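Local coordinates for protein acetylene hydratase (Pelobacter acetylenicus, PDB 2E7Z) that catalyses the non-redox hydration of acetylene to acetaldehyde, using a tungsten-bis(molybdopterin guanine dinucleotide) cofactor and a [4Fe-4S] cluster, at residues V465-Q479 / W528-L541. Residues are numbered along the deposited sequence; the frame is centred on the assembly and turned at random.
Sequences VQPNWEGIPFGNTSQ and WEEYQKQYTYMSKL
Thr477 turns its methyl into a nest of aromatic rings: CG2 lies 3.7 Å from Tyr531 CD2 and meets Tyr537 at the edge of its ring, near CE1. Tyr537 CE1 lies over one face of the Tyr531 ring, toward its rim, and Tyr531 CZ likewise over a face of the Tyr537 ring. Tyr537 OH donates to Tyr531 O in the carbonyl plane (2.7 Å), which ties strand 536-538 back to helix 528-531. Val465 completes the apolar cluster. With CG1 anti to its backbone N (chi1 166°), Val465 CG2 is the branch that reaches the indole, 3.5 Å from Trp528 CZ3, while the valine crosses Tyr531 at about a right angle. Next along the indole edge, Ser478 O lies 3.2 Å from Trp528 CZ2, near the ring plane. Beyond it, Gln479 NE2 donates to Gln532 OE1 on a lone pair (2.9 Å), the two amide planes almost perpendicular. The amide of Gln532 is gripped at both ends, since its NE2 lies over a face of the Trp528 indole and donates to Trp528 O. A leucine in its place would probably leave Gln479 NE2 without this acceptor and strip Trp528 O of its side-chain donor. A water joins Tyr531 OH to Gln466 O. On the other sheet face, Met538 curls back so that SD lies 3.7 Å from Phe474 CB. Between these faces, Gly475 and Tyr537 exchange backbone bonds, flanked by Ser539 N to Pro473 O and Thr477 N to Tyr535 O. The result is a two-stranded antiparallel ribbon, its strands 172° apart in direction, packed beside strand 2-5, which leads to the cluster ligand Cys6.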
ATOM      1  N   VAL A 465      -0.698  19.297   5.652  1.00  7.28           N
ATOM      2  CA  VAL A 465      -0.316  18.934   7.007  1.00  8.13           C
ATOM      3  C   VAL A 465      -0.334  17.415   7.095  1.00  7.29           C
ATOM      4  O   VAL A 465      -1.319  16.777   6.734  1.00  7.54           O
ATOM      5  CB  VAL A 465      -1.307  19.533   8.045  1.00  9.05           C
ATOM      6  CG1 VAL A 465      -1.141  18.895   9.443  1.00  9.88           C
ATOM      7  CG2 VAL A 465      -1.129  21.045   8.127  1.00  9.43           C
ATOM      8  N   GLN A 466       0.763  16.852   7.594  1.00  8.67           N
ATOM      9  CA  GLN A 466       0.854  15.405   7.823  1.00  8.28           C
ATOM     10  C   GLN A 466       0.677  15.111   9.310  1.00  8.98           C
ATOM     11  O   GLN A 466       0.744  16.024  10.131  1.00 10.53           O
ATOM     12  CB  GLN A 466       2.226  14.909   7.373  1.00  9.56           C
ATOM     13  CG  GLN A 466       2.377  15.020   5.865  1.00  9.57           C
ATOM     14  CD  GLN A 466       3.566  14.254   5.325  1.00 11.94           C
ATOM     15  OE1 GLN A 466       4.640  14.301   5.906  1.00 14.94           O
ATOM     16  NE2 GLN A 466       3.375  13.550   4.195  1.00 13.02           N
ATOM     17  N   PRO A 467       0.503  13.828   9.685  1.00  8.91           N
ATOM     18  CA  PRO A 467       0.494  12.647   8.810  1.00  9.09           C
ATOM     19  C   PRO A 467      -0.873  12.319   8.213  1.00  9.00           C
ATOM     20  O   PRO A 467      -1.899  12.541   8.862  1.00  9.77           O
ATOM     21  CB  PRO A 467       0.925  11.525   9.760  1.00  9.08           C
ATOM     22  CG  PRO A 467       0.335  11.944  11.113  1.00 10.17           C
ATOM     23  CD  PRO A 467       0.446  13.473  11.119  1.00  9.06           C
ATOM     24  N   ASN A 468      -0.872  11.801   6.981  1.00  8.90           N
ATOM     25  CA  ASN A 468      -2.109  11.372   6.341  1.00  8.23           C
ATOM     26  C   ASN A 468      -2.342   9.878   6.259  1.00  9.25           C
ATOM     27  O   ASN A 468      -3.332   9.414   5.686  1.00  9.13           O
ATOM     28  CB  ASN A 468      -2.213  12.071   5.015  1.00  8.46           C
ATOM     29  CG  ASN A 468      -2.391  13.566   5.222  1.00  8.05           C
ATOM     30  OD1 ASN A 468      -1.504  14.375   4.917  1.00 10.99           O
ATOM     31  ND2 ASN A 468      -3.507  13.927   5.847  1.00  6.30           N
ATOM     32  N   TRP A 469      -1.431   9.149   6.907  1.00  8.35           N
ATOM     33  CA  TRP A 469      -1.708   7.795   7.357  1.00  8.92           C
ATOM     34  C   TRP A 469      -1.693   7.891   8.870  1.00  8.69           C
ATOM     35  O   TRP A 469      -0.639   8.126   9.479  1.00  9.26           O
ATOM     36  CB  TRP A 469      -0.630   6.823   6.875  1.00  9.42           C
ATOM     37  CG  TRP A 469      -0.769   6.370   5.430  1.00  8.42           C
ATOM     38  CD1 TRP A 469      -1.901   6.355   4.669  1.00  8.45           C
ATOM     39  CD2 TRP A 469       0.271   5.817   4.618  1.00  8.95           C
ATOM     40  NE1 TRP A 469      -1.626   5.826   3.428  1.00  9.52           N
ATOM     41  CE2 TRP A 469      -0.296   5.498   3.369  1.00  8.91           C
ATOM     42  CE3 TRP A 469       1.641   5.586   4.819  1.00 11.20           C
ATOM     43  CZ2 TRP A 469       0.451   4.956   2.331  1.00 10.07           C
ATOM     44  CZ3 TRP A 469       2.375   5.051   3.781  1.00 10.89           C
ATOM     45  CH2 TRP A 469       1.786   4.736   2.562  1.00 11.63           C
ATOM     46  N   GLU A 470      -2.870   7.753   9.464  1.00  8.31           N
ATOM     47  CA  GLU A 470      -2.994   7.955  10.903  1.00  9.13           C
ATOM     48  C   GLU A 470      -2.327   6.828  11.646  1.00  9.06           C
ATOM     49  O   GLU A 470      -2.666   5.647  11.466  1.00  9.90           O
ATOM     50  CB  GLU A 470      -4.460   8.115  11.272  1.00  8.96           C
ATOM     51  CG  GLU A 470      -4.683   8.354  12.770  1.00  9.98           C
ATOM     52  CD  GLU A 470      -5.678   9.472  13.076  1.00  9.47           C
ATOM     53  OE1 GLU A 470      -5.310  10.656  12.926  1.00 10.27           O
ATOM     54  OE2 GLU A 470      -6.822   9.183  13.502  1.00  9.84           O
ATOM     55  N   GLY A 471      -1.357   7.205  12.469  1.00  9.12           N
ATOM     56  CA  GLY A 471      -0.481   6.219  13.117  1.00 10.02           C
ATOM     57  C   GLY A 471       0.952   6.719  13.050  1.00 10.12           C
ATOM     58  O   GLY A 471       1.709   6.601  14.011  1.00 10.50           O
ATOM     59  N   ILE A 472       1.331   7.338  11.938  1.00 10.28           N
ATOM     60  CA  ILE A 472       2.698   7.838  11.823  1.00 10.52           C
ATOM     61  C   ILE A 472       2.920   8.879  12.928  1.00 10.59           C
ATOM     62  O   ILE A 472       2.134   9.802  13.054  1.00 11.03           O
ATOM     63  CB  ILE A 472       2.951   8.473  10.448  1.00 10.24           C
ATOM     64  CG1 ILE A 472       2.700   7.466   9.326  1.00 11.18           C
ATOM     65  CG2 ILE A 472       4.400   9.004  10.358  1.00 10.31           C
ATOM     66  CD1 ILE A 472       2.827   8.074   7.915  1.00 12.64           C
ATOM     67  N   PRO A 473       3.956   8.689  13.767  1.00 12.10           N
ATOM     68  CA  PRO A 473       4.127   9.542  14.938  1.00 12.33           C
ATOM     69  C   PRO A 473       4.842  10.888  14.687  1.00 12.40           C
ATOM     70  O   PRO A 473       5.492  11.410  15.591  1.00 13.40           O
ATOM     71  CB  PRO A 473       4.961   8.661  15.874  1.00 13.36           C
ATOM     72  CG  PRO A 473       5.782   7.843  14.965  1.00 14.18           C
ATOM     73  CD  PRO A 473       4.944   7.589  13.737  1.00 12.45           C
ATOM     74  N   PHE A 474       4.731  11.432  13.481  1.00 11.69           N
ATOM     75  CA  PHE A 474       5.218  12.771  13.198  1.00 11.74           C
ATOM     76  C   PHE A 474       4.517  13.252  11.956  1.00 11.90           C
ATOM     77  O   PHE A 474       3.940  12.456  11.202  1.00 11.92           O
ATOM     78  CB  PHE A 474       6.734  12.769  12.946  1.00 12.94           C
ATOM     79  CG  PHE A 474       7.138  11.996  11.723  1.00 12.95           C
ATOM     80  CD1 PHE A 474       7.377  10.630  11.798  1.00 13.96           C
ATOM     81  CD2 PHE A 474       7.282  12.629  10.492  1.00 13.69           C
ATOM     82  CE1 PHE A 474       7.741   9.922  10.665  1.00 15.15           C
ATOM     83  CE2 PHE A 474       7.631  11.916   9.351  1.00 16.25           C
ATOM     84  CZ  PHE A 474       7.863  10.553   9.446  1.00 17.02           C
ATOM     85  N   GLY A 475       4.594  14.555  11.730  1.00 10.94           N
ATOM     86  CA  GLY A 475       4.136  15.114  10.456  1.00 11.06           C
ATOM     87  C   GLY A 475       5.156  16.090   9.921  1.00 11.02           C
ATOM     88  O   GLY A 475       5.689  16.897  10.683  1.00 12.56           O
ATOM     89  N   ASN A 476       5.444  15.994   8.625  1.00 10.66           N
ATOM     90  CA  ASN A 476       6.182  17.043   7.905  1.00 11.17           C
ATOM     91  C   ASN A 476       5.230  18.006   7.214  1.00 10.65           C
ATOM     92  O   ASN A 476       4.283  17.587   6.559  1.00 12.38           O
ATOM     93  CB  ASN A 476       7.118  16.428   6.854  1.00 10.82           C
ATOM     94  CG  ASN A 476       8.263  15.644   7.480  1.00 12.31           C
ATOM     95  OD1 ASN A 476       8.613  14.552   7.027  1.00 14.23           O
ATOM     96  ND2 ASN A 476       8.817  16.177   8.544  1.00 12.53           N
ATOM     97  N   THR A 477       5.489  19.297   7.351  1.00  9.76           N
ATOM     98  CA  THR A 477       4.722  20.284   6.595  1.00  9.09           C
ATOM     99  C   THR A 477       5.175  20.360   5.134  1.00  8.99           C
ATOM    100  O   THR A 477       6.350  20.161   4.828  1.00  9.65           O
ATOM    101  CB  THR A 477       4.842  21.669   7.257  1.00  9.25           C
ATOM    102  OG1 THR A 477       6.238  22.006   7.358  1.00 10.10           O
ATOM    103  CG2 THR A 477       4.224  21.651   8.649  1.00  9.65           C
ATOM    104  N   SER A 478       4.215  20.649   4.259  1.00  8.83           N
ATOM    105  CA  SER A 478       4.464  20.861   2.851  1.00  8.68           C
ATOM    106  C   SER A 478       3.902  22.203   2.425  1.00  8.71           C
ATOM    107  O   SER A 478       2.708  22.446   2.560  1.00  7.69           O
ATOM    108  CB  SER A 478       3.804  19.758   2.039  1.00  7.96           C
ATOM    109  OG  SER A 478       4.274  19.831   0.713  1.00  8.61           O
ATOM    110  N   GLN A 479       4.754  23.073   1.897  1.00  8.56           N
ATOM    111  CA  GLN A 479       4.288  24.356   1.393  1.00  8.46           C
ATOM    112  C   GLN A 479       3.762  24.236  -0.012  1.00  9.77           C
ATOM    113  O   GLN A 479       4.277  23.423  -0.810  1.00  9.36           O
ATOM    114  CB  GLN A 479       5.429  25.365   1.453  1.00 10.02           C
ATOM    115  CG  GLN A 479       5.961  25.605   2.864  1.00 10.52           C
ATOM    116  CD  GLN A 479       6.962  26.726   2.867  1.00 10.76           C
ATOM    117  OE1 GLN A 479       8.063  26.594   2.339  1.00 12.26           O
ATOM    118  NE2 GLN A 479       6.553  27.865   3.393  1.00 13.15           N
ATOM    119  N   TRP A 528      -2.393  27.857   9.556  1.00  9.93           N
ATOM    120  CA  TRP A 528      -1.432  27.320   8.600  1.00 10.05           C
ATOM    121  C   TRP A 528      -0.251  28.259   8.283  1.00 10.35           C
ATOM    122  O   TRP A 528       0.889  27.802   8.120  1.00 10.53           O
ATOM    123  CB  TRP A 528      -2.179  26.876   7.339  1.00 10.75           C
ATOM    124  CG  TRP A 528      -1.288  26.464   6.211  1.00 10.74           C
ATOM    125  CD1 TRP A 528      -1.189  27.083   4.996  1.00  9.19           C
ATOM    126  CD2 TRP A 528      -0.354  25.363   6.186  1.00 10.36           C
ATOM    127  NE1 TRP A 528      -0.266  26.425   4.204  1.00 10.40           N
ATOM    128  CE2 TRP A 528       0.272  25.384   4.920  1.00  9.56           C
ATOM    129  CE3 TRP A 528       0.016  24.370   7.119  1.00 10.01           C
ATOM    130  CZ2 TRP A 528       1.240  24.443   4.545  1.00 10.34           C
ATOM    131  CZ3 TRP A 528       0.981  23.437   6.744  1.00 10.45           C
ATOM    132  CH2 TRP A 528       1.574  23.483   5.454  1.00 10.29           C
ATOM    133  N   GLU A 529      -0.497  29.565   8.212  1.00 11.82           N
ATOM    134  CA  GLU A 529       0.595  30.485   7.910  1.00 12.42           C
ATOM    135  C   GLU A 529       1.756  30.324   8.881  1.00 12.46           C
ATOM    136  O   GLU A 529       2.917  30.307   8.480  1.00 12.31           O
ATOM    137  CB  GLU A 529       0.101  31.940   7.880  1.00 13.73           C
ATOM    138  CG  GLU A 529       1.236  32.923   7.802  1.00 19.71           C
ATOM    139  CD  GLU A 529       0.821  34.322   7.392  1.00 26.92           C
ATOM    140  OE1 GLU A 529      -0.395  34.600   7.272  1.00 30.78           O
ATOM    141  OE2 GLU A 529       1.736  35.148   7.186  1.00 30.88           O
ATOM    142  N   GLU A 530       1.437  30.182  10.169  1.00 11.84           N
ATOM    143  CA  GLU A 530       2.463  29.991  11.180  1.00 11.77           C
ATOM    144  C   GLU A 530       2.956  28.532  11.242  1.00 12.06           C
ATOM    145  O   GLU A 530       4.162  28.276  11.324  1.00 11.91           O
ATOM    146  CB  GLU A 530       1.912  30.411  12.538  1.00 13.78           C
ATOM    147  CG  GLU A 530       2.910  30.299  13.684  1.00 16.27           C
ATOM    148  CD  GLU A 530       2.347  30.736  15.050  1.00 19.85           C
ATOM    149  OE1 GLU A 530       1.123  31.030  15.179  1.00 21.78           O
ATOM    150  OE2 GLU A 530       3.151  30.795  16.009  1.00 24.87           O
ATOM    151  N   TYR A 531       2.025  27.595  11.137  1.00 10.72           N
ATOM    152  CA  TYR A 531       2.331  26.185  11.289  1.00 10.90           C
ATOM    153  C   TYR A 531       3.365  25.715  10.283  1.00 10.37           C
ATOM    154  O   TYR A 531       4.230  24.927  10.630  1.00 10.61           O
ATOM    155  CB  TYR A 531       1.059  25.367  11.121  1.00 10.87           C
ATOM    156  CG  TYR A 531       1.167  23.946  11.608  1.00  9.12           C
ATOM    157  CD1 TYR A 531       1.011  23.638  12.961  1.00 10.29           C
ATOM    158  CD2 TYR A 531       1.373  22.896  10.717  1.00  9.80           C
ATOM    159  CE1 TYR A 531       1.079  22.332  13.422  1.00 11.81           C
ATOM    160  CE2 TYR A 531       1.440  21.587  11.159  1.00  9.50           C
ATOM    161  CZ  TYR A 531       1.300  21.304  12.516  1.00 10.13           C
ATOM    162  OH  TYR A 531       1.349  20.002  12.983  1.00 11.24           O
ATOM    163  N   GLN A 532       3.267  26.192   9.037  1.00 10.24           N
ATOM    164  CA  GLN A 532       4.115  25.669   7.959  1.00 11.21           C
ATOM    165  C   GLN A 532       5.558  26.104   8.093  1.00 12.20           C
ATOM    166  O   GLN A 532       6.411  25.609   7.355  1.00 13.57           O
ATOM    167  CB  GLN A 532       3.591  26.139   6.609  1.00 11.30           C
ATOM    168  CG  GLN A 532       3.805  27.636   6.377  1.00 12.73           C
ATOM    169  CD  GLN A 532       3.126  28.094   5.134  1.00 12.70           C
ATOM    170  OE1 GLN A 532       3.720  28.112   4.043  1.00 14.75           O
ATOM    171  NE2 GLN A 532       1.840  28.412   5.275  1.00 13.58           N
ATOM    172  N   LYS A 533       5.828  27.023   9.023  1.00 12.18           N
ATOM    173  CA  LYS A 533       7.170  27.566   9.170  1.00 13.27           C
ATOM    174  C   LYS A 533       8.145  26.575   9.801  1.00 13.77           C
ATOM    175  O   LYS A 533       9.354  26.748   9.686  1.00 16.10           O
ATOM    176  CB  LYS A 533       7.146  28.905   9.913  1.00 13.80           C
ATOM    177  CG  LYS A 533       6.458  30.015   9.108  1.00 15.02           C
ATOM    178  CD  LYS A 533       6.382  31.307   9.915  1.00 18.04           C
ATOM    179  CE  LYS A 533       5.698  32.398   9.109  1.00 21.68           C
ATOM    180  NZ  LYS A 533       5.676  33.706   9.831  1.00 24.24           N
ATOM    181  N   GLN A 534       7.624  25.549  10.468  1.00 12.17           N
ATOM    182  CA  GLN A 534       8.462  24.523  11.052  1.00 11.63           C
ATOM    183  C   GLN A 534       8.351  23.265  10.215  1.00 11.36           C
ATOM    184  O   GLN A 534       7.259  22.913   9.764  1.00 10.83           O
ATOM    185  CB  GLN A 534       7.973  24.253  12.461  1.00 11.67           C
ATOM    186  CG  GLN A 534       8.776  23.178  13.183  1.00 14.74           C
ATOM    187  CD  GLN A 534       8.477  23.092  14.674  1.00 15.88           C
ATOM    188  OE1 GLN A 534       8.445  24.104  15.372  1.00 17.43           O
ATOM    189  NE2 GLN A 534       8.291  21.877  15.176  1.00 15.74           N
ATOM    190  N   TYR A 535       9.486  22.605   9.982  1.00 11.36           N
ATOM    191  CA  TYR A 535       9.513  21.428   9.120  1.00 11.61           C
ATOM    192  C   TYR A 535       8.688  20.259   9.623  1.00 11.22           C
ATOM    193  O   TYR A 535       7.966  19.623   8.850  1.00 10.70           O
ATOM    194  CB  TYR A 535      10.932  20.894   8.950  1.00 12.29           C
ATOM    195  CG  TYR A 535      11.843  21.714   8.094  1.00 13.14           C
ATOM    196  CD1 TYR A 535      11.407  22.276   6.902  1.00 14.41           C
ATOM    197  CD2 TYR A 535      13.181  21.850   8.443  1.00 14.14           C
ATOM    198  CE1 TYR A 535      12.289  23.011   6.091  1.00 15.52           C
ATOM    199  CE2 TYR A 535      14.057  22.561   7.658  1.00 14.63           C
ATOM    200  CZ  TYR A 535      13.616  23.147   6.479  1.00 16.63           C
ATOM    201  OH  TYR A 535      14.477  23.874   5.676  1.00 18.17           O
ATOM    202  N   THR A 536       8.850  19.934  10.908  1.00 11.21           N
ATOM    203  CA  THR A 536       8.374  18.652  11.434  1.00 11.52           C
ATOM    204  C   THR A 536       7.796  18.813  12.824  1.00 12.19           C
ATOM    205  O   THR A 536       8.394  19.491  13.656  1.00 13.01           O
ATOM    206  CB  THR A 536       9.573  17.680  11.555  1.00 12.61           C
ATOM    207  OG1 THR A 536      10.256  17.621  10.296  1.00 13.23           O
ATOM    208  CG2 THR A 536       9.124  16.276  12.010  1.00 13.67           C
ATOM    209  N   TYR A 537       6.673  18.145  13.075  1.00 11.90           N
ATOM    210  CA  TYR A 537       6.070  18.110  14.391  1.00 11.81           C
ATOM    211  C   TYR A 537       5.996  16.678  14.881  1.00 12.35           C
ATOM    212  O   TYR A 537       5.295  15.853  14.288  1.00 12.23           O
ATOM    213  CB  TYR A 537       4.669  18.706  14.338  1.00 12.25           C
ATOM    214  CG  TYR A 537       4.672  20.180  14.006  1.00 11.02           C
ATOM    215  CD1 TYR A 537       4.639  20.623  12.690  1.00 10.95           C
ATOM    216  CD2 TYR A 537       4.692  21.134  15.017  1.00 12.48           C
ATOM    217  CE1 TYR A 537       4.630  21.990  12.391  1.00 11.56           C
ATOM    218  CE2 TYR A 537       4.674  22.488  14.743  1.00 12.27           C
ATOM    219  CZ  TYR A 537       4.646  22.912  13.435  1.00 10.95           C
ATOM    220  OH  TYR A 537       4.625  24.267  13.184  1.00 12.24           O
ATOM    221  N   MET A 538       6.724  16.384  15.960  1.00 13.01           N
ATOM    222  CA  MET A 538       6.713  15.048  16.533  1.00 13.87           C
ATOM    223  C   MET A 538       5.499  14.847  17.418  1.00 13.80           C
ATOM    224  O   MET A 538       5.081  15.770  18.122  1.00 14.86           O
ATOM    225  CB  MET A 538       7.986  14.802  17.365  1.00 14.60           C
ATOM    226  CG  MET A 538       9.295  14.995  16.590  1.00 17.20           C
ATOM    227  SD  MET A 538       9.480  13.979  15.100  1.00 22.44           S
ATOM    228  CE  MET A 538       9.112  12.352  15.755  1.00 20.95           C
ATOM    229  N   SER A 539       4.946  13.639  17.389  1.00 13.94           N
ATOM    230  CA  SER A 539       3.836  13.275  18.260  1.00 14.00           C
ATOM    231  C   SER A 539       4.359  12.677  19.561  1.00 14.68           C
ATOM    232  O   SER A 539       5.393  11.990  19.580  1.00 15.15           O
ATOM    233  CB  SER A 539       2.950  12.217  17.598  1.00 14.68           C
ATOM    234  OG  SER A 539       1.806  11.948  18.387  1.00 14.04           O
ATOM    235  N   LYS A 540       3.632  12.935  20.639  1.00 14.00           N
ATOM    236  CA  LYS A 540       3.787  12.140  21.854  1.00 14.84           C
ATOM    237  C   LYS A 540       3.067  10.816  21.639  1.00 15.49           C
ATOM    238  O   LYS A 540       2.191  10.693  20.772  1.00 15.31           O
ATOM    239  CB  LYS A 540       3.161  12.866  23.038  1.00 15.81           C
ATOM    240  CG  LYS A 540       3.826  14.195  23.385  1.00 17.91           C
ATOM    241  CD  LYS A 540       3.022  14.947  24.428  1.00 24.50           C
ATOM    242  CE  LYS A 540       3.482  14.618  25.845  1.00 28.33           C
ATOM    243  NZ  LYS A 540       3.087  15.681  26.840  1.00 31.84           N
ATOM    244  N   LEU A 541       3.449   9.816  22.427  1.00 16.18           N
ATOM    245  CA  LEU A 541       2.862   8.501  22.325  1.00 16.62           C
ATOM    246  C   LEU A 541       2.506   8.040  23.736  1.00 16.79           C
ATOM    247  O   LEU A 541       3.125   8.498  24.705  1.00 17.62           O
ATOM    248  CB  LEU A 541       3.871   7.532  21.701  1.00 17.12           C
ATOM    249  CG  LEU A 541       4.242   7.763  20.231  1.00 16.84           C
ATOM    250  CD1 LEU A 541       5.325   6.793  19.848  1.00 18.52           C
ATOM    251  CD2 LEU A 541       3.045   7.580  19.320  1.00 18.62           C
TER
HETATM  252  O   HOH W   1       2.325  17.956  11.483  1.00 13.62           O
HETATM  253  O   HOH W   2       8.890  19.379   6.282  1.00 11.54           O